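PDB 3EZF: ParA from Salmonella enterica subsp. enterica serovar Newport str. SL317, which probably uses ATP to drive plasmid partition and regulates transcription in an ADP-dependent way, probably by binding DNA through its winged helix-turn-helix domain. Local coordinates for residues Y41-R46 and Q84-I89; D61-E66 and I93-H98; K51-S56 and H139-R144; L132-R137 and T198-V203. All blocks are in the same frame, centred on the assembly; numbering follows the deposited sequence.

Contacts 1 and 2 both lie in the winged helix-turn-helix domain. Leu87 connects them: it pairs with Phe44 in contact 1 and packs on Ile64 and Ile95 of contact 2. Contact 2 is buried, with an apolar centre and a His98-Glu66 pair beside it. Contact 1 is partly buried and adds backbone bonds between strands. Contact 3 joins this domain to the nucleotide-binding domain through two loops, with apolar groups inside and a sulfate beside them. Contact 4 is within the nucleotide-binding domain, nearer the centre of the chain. It packs a helix on a turn, with an imidazole ring and a guanidinium group as the main surfaces. Arg137 of contact 4 also touches Ile89 and Ile93 of the DNA-binding domain.

Contact 1: residues Y41-R46 and Q84-I89; sequences YQTFTR and QYALTI. With SO4 (sulfate ion), chain F.
Phe44 and Leu87 pair in the small antiparallel sheet of the winged helix-turn-helix domain. Phe44 N donates to Leu87 O at 2.8 Å, within the carbonyl plane. The return bond, Leu87 N to Phe44 O, is weak at 3.1 Å. Both oxygens also receive CA-H groups, Leu87 O from Thr43 and Phe44 O from Ala86. The side chains of Phe44 and Leu87 share one face of the sheet, and both rest on Val49 of helix 46-50. Phe44 turns its ring edge to Ile89, with CE1 3.6 Å from Ile89 CD1. Gln42, with CG opposite the backbone N (chi1 161°) and extended beyond, brings its amide oxygen OE1 to the same methyl. Beyond the strands, Tyr85 CD1 sits over one face of the Arg46 guanidinium, off its centre, with Arg46 NE 3.8 Å from Tyr85 CD1. The two planes are 47° apart, so the groups do not stack. Tyr85 OH is hydrogen-bonded to Glu68. At the other end, Tyr41 OH lies 3.6 Å from Thr88 CG2. With one good backbone bond and one weak one, the pairing probably owes much of its hold to the apolar face of Phe44 and Leu87.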
# COMPACT_ATOMS: atom_id res chain seq x y z
N TYR A 41 6.01 -28.23 -8.18
CA TYR A 41 6.54 -29.57 -8.30
C TYR A 41 8.03 -29.66 -8.10
O TYR A 41 8.82 -29.46 -9.01
CB TYR A 41 6.18 -30.22 -9.63
CG TYR A 41 5.83 -31.67 -9.41
CD1 TYR A 41 4.78 -32.01 -8.55
CD2 TYR A 41 6.59 -32.69 -9.97
CE1 TYR A 41 4.50 -33.33 -8.25
CE2 TYR A 41 6.32 -34.02 -9.67
CZ TYR A 41 5.28 -34.33 -8.81
OH TYR A 41 5.00 -35.64 -8.49
N GLN A 42 8.38 -29.95 -6.86
CA GLN A 42 9.77 -30.12 -6.48
C GLN A 42 9.95 -31.57 -6.08
O GLN A 42 9.18 -32.11 -5.27
CB GLN A 42 10.13 -29.24 -5.29
CG GLN A 42 11.38 -29.71 -4.61
CD GLN A 42 11.80 -28.84 -3.46
OE1 GLN A 42 11.01 -28.55 -2.57
NE2 GLN A 42 13.06 -28.41 -3.47
N THR A 43 10.95 -32.19 -6.66
CA THR A 43 11.25 -33.57 -6.34
C THR A 43 12.72 -33.60 -5.95
O THR A 43 13.48 -32.71 -6.31
CB THR A 43 11.02 -34.50 -7.56
OG1 THR A 43 12.05 -34.29 -8.55
CG2 THR A 43 9.70 -34.22 -8.19
N PHE A 44 13.11 -34.61 -5.18
CA PHE A 44 14.50 -34.74 -4.78
C PHE A 44 15.06 -36.05 -5.32
O PHE A 44 14.31 -36.98 -5.65
CB PHE A 44 14.62 -34.72 -3.25
CG PHE A 44 14.17 -33.44 -2.62
CD1 PHE A 44 12.81 -33.16 -2.47
CD2 PHE A 44 15.09 -32.50 -2.16
CE1 PHE A 44 12.38 -31.97 -1.85
CE2 PHE A 44 14.67 -31.32 -1.56
CZ PHE A 44 13.32 -31.05 -1.40
N THR A 45 16.37 -36.12 -5.44
CA THR A 45 17.02 -37.34 -5.90
C THR A 45 17.35 -38.04 -4.60
O THR A 45 17.44 -37.38 -3.56
CB THR A 45 18.35 -37.03 -6.59
OG1 THR A 45 18.11 -36.46 -7.87
CG2 THR A 45 19.16 -38.30 -6.74
N ARG A 46 17.52 -39.36 -4.63
CA ARG A 46 17.85 -40.07 -3.41
C ARG A 46 19.00 -39.40 -2.68
O ARG A 46 18.90 -39.09 -1.51
CB ARG A 46 18.24 -41.48 -3.72
CG ARG A 46 17.08 -42.21 -4.18
CD ARG A 46 17.50 -43.05 -5.22
NE ARG A 46 17.60 -44.44 -4.79
CZ ARG A 46 18.02 -45.40 -5.59
NH1 ARG A 46 18.37 -45.02 -6.81
NH2 ARG A 46 18.12 -46.70 -5.20
N GLN A 84 13.76 -43.30 -12.90
CA GLN A 84 14.59 -42.52 -11.95
C GLN A 84 14.20 -42.75 -10.48
O GLN A 84 14.27 -43.87 -9.98
CB GLN A 84 14.43 -41.04 -12.26
CG GLN A 84 15.44 -40.50 -13.21
CD GLN A 84 16.80 -40.47 -12.58
OE1 GLN A 84 16.92 -40.49 -11.36
NE2 GLN A 84 17.85 -40.42 -13.40
N TYR A 85 13.78 -41.67 -9.82
CA TYR A 85 13.37 -41.68 -8.41
C TYR A 85 13.41 -40.23 -8.01
O TYR A 85 14.46 -39.70 -7.66
CB TYR A 85 14.35 -42.46 -7.54
CG TYR A 85 13.75 -43.69 -6.89
CD1 TYR A 85 14.45 -44.91 -6.88
CD2 TYR A 85 12.48 -43.66 -6.32
CE1 TYR A 85 13.89 -46.05 -6.34
CE2 TYR A 85 11.92 -44.80 -5.77
CZ TYR A 85 12.63 -46.00 -5.78
OH TYR A 85 12.07 -47.16 -5.30
N ALA A 86 12.26 -39.58 -8.08
CA ALA A 86 12.15 -38.18 -7.72
C ALA A 86 11.09 -38.07 -6.67
O ALA A 86 9.93 -37.85 -7.00
CB ALA A 86 11.76 -37.37 -8.94
N LEU A 87 11.48 -38.23 -5.41
CA LEU A 87 10.54 -38.18 -4.30
C LEU A 87 10.03 -36.76 -4.12
O LEU A 87 10.77 -35.80 -4.32
CB LEU A 87 11.21 -38.65 -2.99
CG LEU A 87 12.28 -39.73 -2.95
CD1 LEU A 87 12.48 -40.12 -1.50
CD2 LEU A 87 11.89 -40.94 -3.78
N THR A 88 8.77 -36.65 -3.73
CA THR A 88 8.13 -35.35 -3.50
C THR A 88 8.23 -34.95 -2.04
O THR A 88 8.59 -35.75 -1.18
CB THR A 88 6.65 -35.40 -3.81
OG1 THR A 88 6.02 -36.31 -2.90
CG2 THR A 88 6.44 -35.84 -5.24
N ILE A 89 7.88 -33.70 -1.75
CA ILE A 89 7.91 -33.19 -0.39
C ILE A 89 7.17 -34.16 0.52
O ILE A 89 7.53 -34.31 1.69
CB ILE A 89 7.22 -31.79 -0.28
CG1 ILE A 89 7.96 -30.75 -1.12
CG2 ILE A 89 7.16 -31.36 1.18
CD1 ILE A 89 9.34 -30.46 -0.63
S SO4 F . 22.24 -37.33 -8.31
O1 SO4 F . 21.41 -38.54 -8.20
O2 SO4 F . 23.22 -37.30 -7.21
O3 SO4 F . 21.39 -36.13 -8.24
O4 SO4 F . 22.95 -37.36 -9.60

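Contact 2: residues D61-E66 and I93-H98; sequences DQAIKE and IDIYAH. Unlike the reference sequence in segment 61-66: Asp61 (reference Glu).
Ile95 sends its two branches to two residues of helix 61-66. CG2 meets Ala63 CB at 3.8 Å. CD1, at the end of the longer branch, lies 4.1 Å from Ile64 CG1. The CB of Ile64 points away from helix 93-98, so Ile64 touches with the flank of its chain, and the two isoleucines pass at a slant. Ala63 points toward the other helix. Its small side chain is consistent with the 6.2 Å between Ala63 CA and Ile95 CA.

His98 carries the polar end of the contact. Its CG lies opposite the backbone N (chi1 178°), which extends the ring toward helix 61-66. The ring edge faces Ala63 CA, with ND1 3.7 Å from Ala63 O. The side chains of Glu66 and His98 cross at about a right angle, their carboxylate and ring planes 68° apart. Glu66 OE2 comes within 3.0 Å of His98 CE1, and Glu66 CB lies against the same ring atom. Glu66 OE2 is 3.3 Å from His98 NE2, but the angle is too poor for a hydrogen bond. The nearby carboxylate may still favour a protonated imidazole. Gln62 NE2 holds the other oxygen, Glu66 OE1, at 3.2 Å from above the carboxylate plane. Gln62 OE1 in turn accepts a bond from Arg58.

Met67 touches both Ile95 and His98, and Leu87 lies against Ile64 and Ile95. The short helix axes cross at 89° and come within 10.0 Å. Here the probable recognition helix of the winged helix-turn-helix domain, 57-69, packs against the helix that follows the small sheet.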
# COMPACT_ATOMS: atom_id res chain seq x y z
N ASP A 61 17.71 -45.55 1.28
CA ASP A 61 17.64 -46.79 0.52
C ASP A 61 16.92 -47.90 1.31
O ASP A 61 16.28 -48.77 0.73
CB ASP A 61 19.05 -47.24 0.16
CG ASP A 61 19.08 -48.51 -0.67
OD1 ASP A 61 18.56 -49.55 -0.20
OD2 ASP A 61 19.62 -48.48 -1.79
N GLN A 62 17.04 -47.85 2.63
CA GLN A 62 16.42 -48.83 3.49
C GLN A 62 14.97 -48.44 3.74
O GLN A 62 14.09 -49.28 3.79
CB GLN A 62 17.17 -48.90 4.81
CG GLN A 62 16.75 -50.03 5.72
CD GLN A 62 17.38 -49.91 7.09
OE1 GLN A 62 18.61 -49.81 7.22
NE2 GLN A 62 16.55 -49.90 8.13
N ALA A 63 14.74 -47.14 3.91
CA ALA A 63 13.38 -46.64 4.13
C ALA A 63 12.53 -46.97 2.90
O ALA A 63 11.43 -47.52 3.03
CB ALA A 63 13.41 -45.13 4.34
N ILE A 64 13.04 -46.64 1.71
CA ILE A 64 12.31 -46.91 0.48
C ILE A 64 12.05 -48.40 0.30
O ILE A 64 10.92 -48.80 0.04
CB ILE A 64 13.06 -46.35 -0.74
CG1 ILE A 64 12.95 -44.82 -0.73
CG2 ILE A 64 12.49 -46.92 -2.02
CD1 ILE A 64 13.50 -44.14 -1.94
N LYS A 65 13.09 -49.22 0.45
CA LYS A 65 12.95 -50.67 0.33
C LYS A 65 11.83 -51.15 1.26
O LYS A 65 10.84 -51.73 0.83
CB LYS A 65 14.27 -51.36 0.71
CG LYS A 65 14.18 -52.88 0.84
CD LYS A 65 15.31 -53.48 1.69
CE LYS A 65 16.58 -53.80 0.89
NZ LYS A 65 17.54 -52.66 0.78
N GLU A 66 12.00 -50.88 2.55
CA GLU A 66 11.02 -51.28 3.53
C GLU A 66 9.62 -50.80 3.17
O GLU A 66 8.68 -51.59 3.18
CB GLU A 66 11.41 -50.77 4.92
CG GLU A 66 12.70 -51.35 5.47
CD GLU A 66 12.93 -51.00 6.94
OE1 GLU A 66 13.86 -51.59 7.54
OE2 GLU A 66 12.19 -50.13 7.48
N ILE A 93 8.60 -36.53 3.60
CA ILE A 93 7.93 -36.44 4.90
C ILE A 93 7.49 -37.82 5.35
O ILE A 93 7.55 -38.14 6.53
CB ILE A 93 6.70 -35.54 4.82
CG1 ILE A 93 7.16 -34.10 4.59
CG2 ILE A 93 5.86 -35.69 6.09
CD1 ILE A 93 6.04 -33.15 4.27
N ASP A 94 7.04 -38.64 4.41
CA ASP A 94 6.61 -39.98 4.75
C ASP A 94 7.79 -40.89 5.13
O ASP A 94 7.62 -41.83 5.91
CB ASP A 94 5.80 -40.59 3.61
CG ASP A 94 4.40 -40.00 3.51
OD1 ASP A 94 3.82 -39.61 4.55
OD2 ASP A 94 3.86 -39.94 2.39
N ILE A 95 8.97 -40.60 4.60
CA ILE A 95 10.15 -41.40 4.93
C ILE A 95 10.55 -41.03 6.34
O ILE A 95 10.96 -41.89 7.12
CB ILE A 95 11.35 -41.10 3.98
CG1 ILE A 95 11.20 -41.90 2.68
CG2 ILE A 95 12.66 -41.46 4.68
CD1 ILE A 95 12.24 -41.58 1.66
N TYR A 96 10.43 -39.74 6.67
CA TYR A 96 10.77 -39.25 8.01
C TYR A 96 9.76 -39.83 8.99
O TYR A 96 10.06 -40.05 10.17
CB TYR A 96 10.69 -37.72 8.08
CG TYR A 96 11.94 -36.98 7.69
CD1 TYR A 96 11.96 -36.16 6.56
CD2 TYR A 96 13.09 -37.04 8.47
CE1 TYR A 96 13.09 -35.44 6.23
CE2 TYR A 96 14.24 -36.31 8.15
CZ TYR A 96 14.23 -35.51 7.02
OH TYR A 96 15.36 -34.79 6.68
N ALA A 97 8.55 -40.07 8.49
CA ALA A 97 7.49 -40.60 9.34
C ALA A 97 7.74 -42.09 9.55
O ALA A 97 7.55 -42.62 10.66
CB ALA A 97 6.13 -40.38 8.69
N HIS A 98 8.17 -42.77 8.50
CA HIS A 98 8.45 -44.18 8.61
C HIS A 98 9.62 -44.36 9.58
O HIS A 98 9.64 -45.28 10.39
CB HIS A 98 8.81 -44.73 7.24
CG HIS A 98 9.17 -46.18 7.25
ND1 HIS A 98 10.16 -46.70 6.45
CD2 HIS A 98 8.69 -47.21 7.98
CE1 HIS A 98 10.28 -47.99 6.70
NE2 HIS A 98 9.40 -48.33 7.62

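Contact 3: residues K51-S56 and H139-R144. With SO4 (sulfate ion), chain D.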
# COMPACT_ATOMS: atom_id res chain seq x y z
N LYS A 51 21.20 -36.27 1.88
CA LYS A 51 21.87 -35.10 2.43
C LYS A 51 21.00 -34.36 3.44
O LYS A 51 21.45 -33.39 4.05
CB LYS A 51 22.29 -34.14 1.33
CG LYS A 51 23.16 -34.76 0.26
CD LYS A 51 23.85 -33.71 -0.59
CE LYS A 51 25.34 -33.64 -0.25
NZ LYS A 51 26.11 -32.74 -1.16
N LEU A 52 19.76 -34.79 3.62
CA LEU A 52 18.86 -34.13 4.56
C LEU A 52 19.11 -34.58 6.00
O LEU A 52 19.60 -35.68 6.24
CB LEU A 52 17.41 -34.40 4.17
CG LEU A 52 16.67 -33.28 3.42
CD1 LEU A 52 17.61 -32.55 2.47
CD2 LEU A 52 15.48 -33.87 2.67
N PRO A 53 18.77 -33.73 6.98
CA PRO A 53 18.94 -34.02 8.40
C PRO A 53 18.47 -35.40 8.83
O PRO A 53 17.48 -35.91 8.33
CB PRO A 53 18.14 -32.91 9.08
CG PRO A 53 18.31 -31.78 8.15
CD PRO A 53 18.11 -32.43 6.80
N LYS A 54 19.18 -35.98 9.78
CA LYS A 54 18.85 -37.29 10.33
C LYS A 54 18.70 -38.39 9.29
O LYS A 54 18.05 -39.41 9.55
CB LYS A 54 17.56 -37.17 11.15
CG LYS A 54 17.54 -35.95 12.05
CD LYS A 54 18.74 -35.91 12.99
CE LYS A 54 18.50 -36.64 14.30
NZ LYS A 54 17.56 -35.90 15.19
N LEU A 55 19.31 -38.20 8.12
CA LEU A 55 19.21 -39.20 7.05
C LEU A 55 20.55 -39.43 6.36
O LEU A 55 21.46 -38.60 6.46
CB LEU A 55 18.16 -38.78 6.01
CG LEU A 55 16.73 -38.46 6.46
CD1 LEU A 55 15.92 -38.08 5.25
CD2 LEU A 55 16.08 -39.63 7.18
N SER A 56 20.65 -40.53 5.63
CA SER A 56 21.85 -40.90 4.92
C SER A 56 21.46 -41.83 3.79
O SER A 56 20.35 -42.36 3.79
CB SER A 56 22.79 -41.63 5.87
OG SER A 56 22.23 -42.87 6.23
N HIS A 139 11.34 -26.00 3.33
CA HIS A 139 12.74 -25.91 3.70
C HIS A 139 13.45 -27.26 3.72
O HIS A 139 12.83 -28.30 3.93
CB HIS A 139 12.92 -25.26 5.07
CG HIS A 139 14.33 -24.90 5.39
ND1 HIS A 139 14.92 -23.72 4.97
CD2 HIS A 139 15.29 -25.56 6.09
CE1 HIS A 139 16.17 -23.67 5.41
NE2 HIS A 139 16.41 -24.78 6.09
N GLN A 140 14.76 -27.22 3.50
CA GLN A 140 15.60 -28.41 3.48
C GLN A 140 15.53 -29.18 4.80
O GLN A 140 15.04 -30.31 4.85
CB GLN A 140 17.06 -28.00 3.23
CG GLN A 140 17.33 -27.47 1.83
CD GLN A 140 17.56 -28.59 0.84
OE1 GLN A 140 16.72 -29.48 0.69
NE2 GLN A 140 18.69 -28.56 0.15
N ASP A 141 16.03 -28.55 5.86
CA ASP A 141 16.06 -29.18 7.18
C ASP A 141 14.84 -28.91 8.00
O ASP A 141 14.92 -28.93 9.24
CB ASP A 141 17.27 -28.71 7.99
CG ASP A 141 18.20 -27.85 7.21
OD1 ASP A 141 18.59 -28.28 6.10
OD2 ASP A 141 18.56 -26.76 7.72
N LEU A 142 13.70 -28.66 7.36
CA LEU A 142 12.49 -28.40 8.10
C LEU A 142 11.39 -29.34 7.67
O LEU A 142 10.37 -29.42 8.34
CB LEU A 142 12.05 -26.95 7.93
CG LEU A 142 12.44 -25.89 8.98
CD1 LEU A 142 13.90 -25.97 9.34
CD2 LEU A 142 12.12 -24.51 8.42
N LEU A 143 11.61 -30.04 6.56
CA LEU A 143 10.63 -30.99 6.03
C LEU A 143 10.26 -32.05 7.07
O LEU A 143 9.13 -32.53 7.11
CB LEU A 143 11.16 -31.69 4.77
CG LEU A 143 11.47 -30.88 3.50
CD1 LEU A 143 11.92 -31.84 2.41
CD2 LEU A 143 10.26 -30.14 3.02
N ARG A 144 11.21 -32.41 7.91
CA ARG A 144 10.98 -33.39 8.96
C ARG A 144 9.91 -32.92 9.94
O ARG A 144 9.47 -33.68 10.79
CB ARG A 144 12.27 -33.59 9.75
CG ARG A 144 12.90 -32.27 10.16
CD ARG A 144 13.89 -32.46 11.28
NE ARG A 144 13.21 -32.97 12.46
CZ ARG A 144 13.81 -33.14 13.63
NH1 ARG A 144 15.10 -32.83 13.75
NH2 ARG A 144 13.11 -33.60 14.67
S SO4 D . 19.05 -32.67 16.11
O1 SO4 D . 18.34 -33.79 16.76
O2 SO4 D . 18.28 -31.43 16.33
O3 SO4 D . 19.17 -32.93 14.66
O4 SO4 D . 20.40 -32.52 16.69
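Pro53 and Leu52 carry the apolar contacts between the two loops. Pro53 sets CG of its ring against Asp141 CB at 3.2 Å, and the two side chains cross at about a right angle. Leu52 turns one methyl, CD2, to Leu143 CD1 at 4.1 Å.

Leu52 also makes van der Waals contacts with polar atoms. Its other methyl, CD1, lies 3.7 Å from Gln140 OE1, and the body of the side chain lies against the backbone carbonyl of Gln140.

Charged groups gather round a sulfate ion, probably from the crystallisation liquor. Lys54 curls at three successive torsions and brings NZ to sulfate O1 at 2.7 Å. A second, weak bond runs from Lys54 NZ to sulfate O3. Arg144 comes from the other loop. The sulfate O3 lies near the plane of its guanidinium, 4.2 Å from Arg144 NH1. The anion thus lies close to both cationic ends and probably eases their proximity.

Weak bonds inside each loop support its shape. Residues Leu52 to Leu55 make a type II turn, closed by a weak bond from Leu55 N to Leu52 O. His139 NE2 donates weakly to Asp141 OD2 at 3.3 Å.

Helix 89-98 packs against both loops. Its Tyr96 touches Leu52 and Arg144 and hydrogen-bonds Pro53 O, while Val92 meets Leu143. Strand 43-44 adds Phe44 against Gln140 and Leu143. The DNA-binding domain thus meets residues 139-144 through loop 51-56, Phe44 and helix 89-98. Helix 378-400 lies behind residues 139-144, touching them through Glu385 and Lys389.

Contact 4: residues L132-R137 and T198-V203; sequences LAHALR and TIVPGV. Unlike the reference sequence in segment 198-203: Val200 (reference Ile). With SO4 (sulfate ion), chain G.
His134 lays one face of its ring against Val200. Val200 CG2 stands 3.4 Å from the ring centroid and 13° off the normal, a CH-pi contact over the centre. The ring edge is lined by Thr198 and Val203, whose CB atoms lie in the ring plane. Ile199 crosses at about a right angle, with CG1 3.3 Å from His134 CE1. Thr198 OG1 is bonded to Phe163 O.

Arg137 spreads its guanidinium over Gly202, with CZ 3.5 Å from Gly202 CA. Two protein partners hold the polar end: NE donates to Leu147 O, and NH2 forms a salt bridge with Asp146. Arg137 NH2 also bonds weakly to a sulfate, probably from the crystallisation liquor, 3.1 Å from its O4. A bend at chi2 (-75°) turns the chain toward the glycine. The aliphatic part of Arg137 slides past Val200 and Val203 in the opposite direction, with CG 3.7 Å from Val203 CG2.

Helix 129-138 belongs to the P-loop NTPase fold. It lies in the crossover from strand 112-116 to strand 149-153 of the parallel sheet. Residues Val200 to Val203 form a type I turn that leads into an outermost strand, 203-206. The bond from Val203 N to Val200 O, 2.9 Å, closes the turn.

Val203 faces the helix with both methyls. CG1 meets Ala133 CB at 3.5 Å, and CG2 lies against Ala133 O. Ile149 of the adjoining strand touches both Ala133 and Val203.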
# COMPACT_ATOMS: atom_id res chain seq x y z
N LEU A 132 7.12 -16.49 3.39
CA LEU A 132 7.79 -17.07 4.54
C LEU A 132 7.11 -18.41 4.82
O LEU A 132 7.76 -19.42 5.05
CB LEU A 132 7.66 -16.16 5.75
CG LEU A 132 8.90 -16.04 6.63
CD1 LEU A 132 8.50 -15.44 7.96
CD2 LEU A 132 9.56 -17.40 6.81
N ALA A 133 5.79 -18.40 4.79
CA ALA A 133 5.04 -19.62 5.03
C ALA A 133 5.49 -20.70 4.05
O ALA A 133 5.71 -21.85 4.43
CB ALA A 133 3.56 -19.35 4.89
N HIS A 134 5.62 -20.32 2.78
CA HIS A 134 6.06 -21.26 1.75
C HIS A 134 7.46 -21.78 2.00
O HIS A 134 7.70 -22.97 1.84
CB HIS A 134 5.97 -20.61 0.37
CG HIS A 134 4.58 -20.62 -0.20
ND1 HIS A 134 4.24 -19.98 -1.37
CD2 HIS A 134 3.45 -21.22 0.25
CE1 HIS A 134 2.96 -20.19 -1.63
NE2 HIS A 134 2.46 -20.94 -0.66
N ALA A 135 8.37 -20.88 2.39
CA ALA A 135 9.76 -21.22 2.69
C ALA A 135 9.81 -22.21 3.85
O ALA A 135 10.31 -23.34 3.70
CB ALA A 135 10.54 -19.96 3.05
N LEU A 136 9.31 -21.79 5.00
CA LEU A 136 9.29 -22.64 6.19
C LEU A 136 8.80 -24.06 5.84
O LEU A 136 9.34 -25.05 6.33
CB LEU A 136 8.38 -22.00 7.26
CG LEU A 136 8.89 -20.71 7.91
CD1 LEU A 136 7.85 -20.07 8.81
CD2 LEU A 136 10.14 -21.04 8.70
N ARG A 137 7.81 -24.13 4.97
CA ARG A 137 7.21 -25.40 4.57
C ARG A 137 8.13 -26.35 3.82
O ARG A 137 8.33 -27.49 4.23
CB ARG A 137 5.95 -25.15 3.73
CG ARG A 137 4.83 -26.12 4.00
CD ARG A 137 5.07 -27.49 3.40
NE ARG A 137 4.43 -28.55 4.19
CZ ARG A 137 3.86 -29.64 3.68
NH1 ARG A 137 3.82 -29.82 2.37
NH2 ARG A 137 3.38 -30.56 4.48
N THR A 198 -3.01 -23.23 -1.61
CA THR A 198 -2.14 -22.43 -2.46
C THR A 198 -1.26 -23.32 -3.35
O THR A 198 -1.57 -24.50 -3.54
CB THR A 198 -1.24 -21.49 -1.62
OG1 THR A 198 -0.53 -20.61 -2.50
CG2 THR A 198 -0.25 -22.29 -0.82
N ILE A 199 -0.19 -22.76 -3.91
CA ILE A 199 0.71 -23.52 -4.76
C ILE A 199 1.56 -24.49 -3.96
O ILE A 199 2.24 -25.35 -4.51
CB ILE A 199 1.67 -22.59 -5.53
CG1 ILE A 199 2.47 -21.74 -4.53
CG2 ILE A 199 0.88 -21.72 -6.48
CD1 ILE A 199 3.62 -20.92 -5.14
N VAL A 200 1.54 -24.33 -2.64
CA VAL A 200 2.30 -25.19 -1.73
C VAL A 200 1.31 -25.87 -0.79
O VAL A 200 0.87 -25.27 0.19
CB VAL A 200 3.28 -24.35 -0.89
CG1 VAL A 200 3.94 -25.22 0.16
CG2 VAL A 200 4.30 -23.70 -1.78
N PRO A 201 0.97 -27.13 -1.08
CA PRO A 201 0.02 -27.91 -0.26
C PRO A 201 0.04 -27.73 1.27
O PRO A 201 -1.03 -27.68 1.90
CB PRO A 201 0.30 -29.36 -0.68
CG PRO A 201 1.70 -29.30 -1.25
CD PRO A 201 1.67 -28.02 -2.02
N GLY A 202 1.21 -27.61 1.89
CA GLY A 202 1.17 -27.45 3.33
C GLY A 202 0.70 -26.10 3.87
O GLY A 202 0.24 -26.02 5.00
N VAL A 203 0.80 -25.05 3.05
CA VAL A 203 0.44 -23.67 3.41
C VAL A 203 -0.92 -23.19 2.89
O VAL A 203 -1.08 -23.01 1.69
CB VAL A 203 1.51 -22.69 2.85
CG1 VAL A 203 1.12 -21.25 3.15
CG2 VAL A 203 2.89 -23.01 3.46
S SO4 G . -0.52 -31.23 4.08
O1 SO4 G . -1.32 -32.45 3.91
O2 SO4 G . -0.10 -31.10 5.49
O3 SO4 G . -1.31 -30.05 3.69
O4 SO4 G . 0.68 -31.31 3.23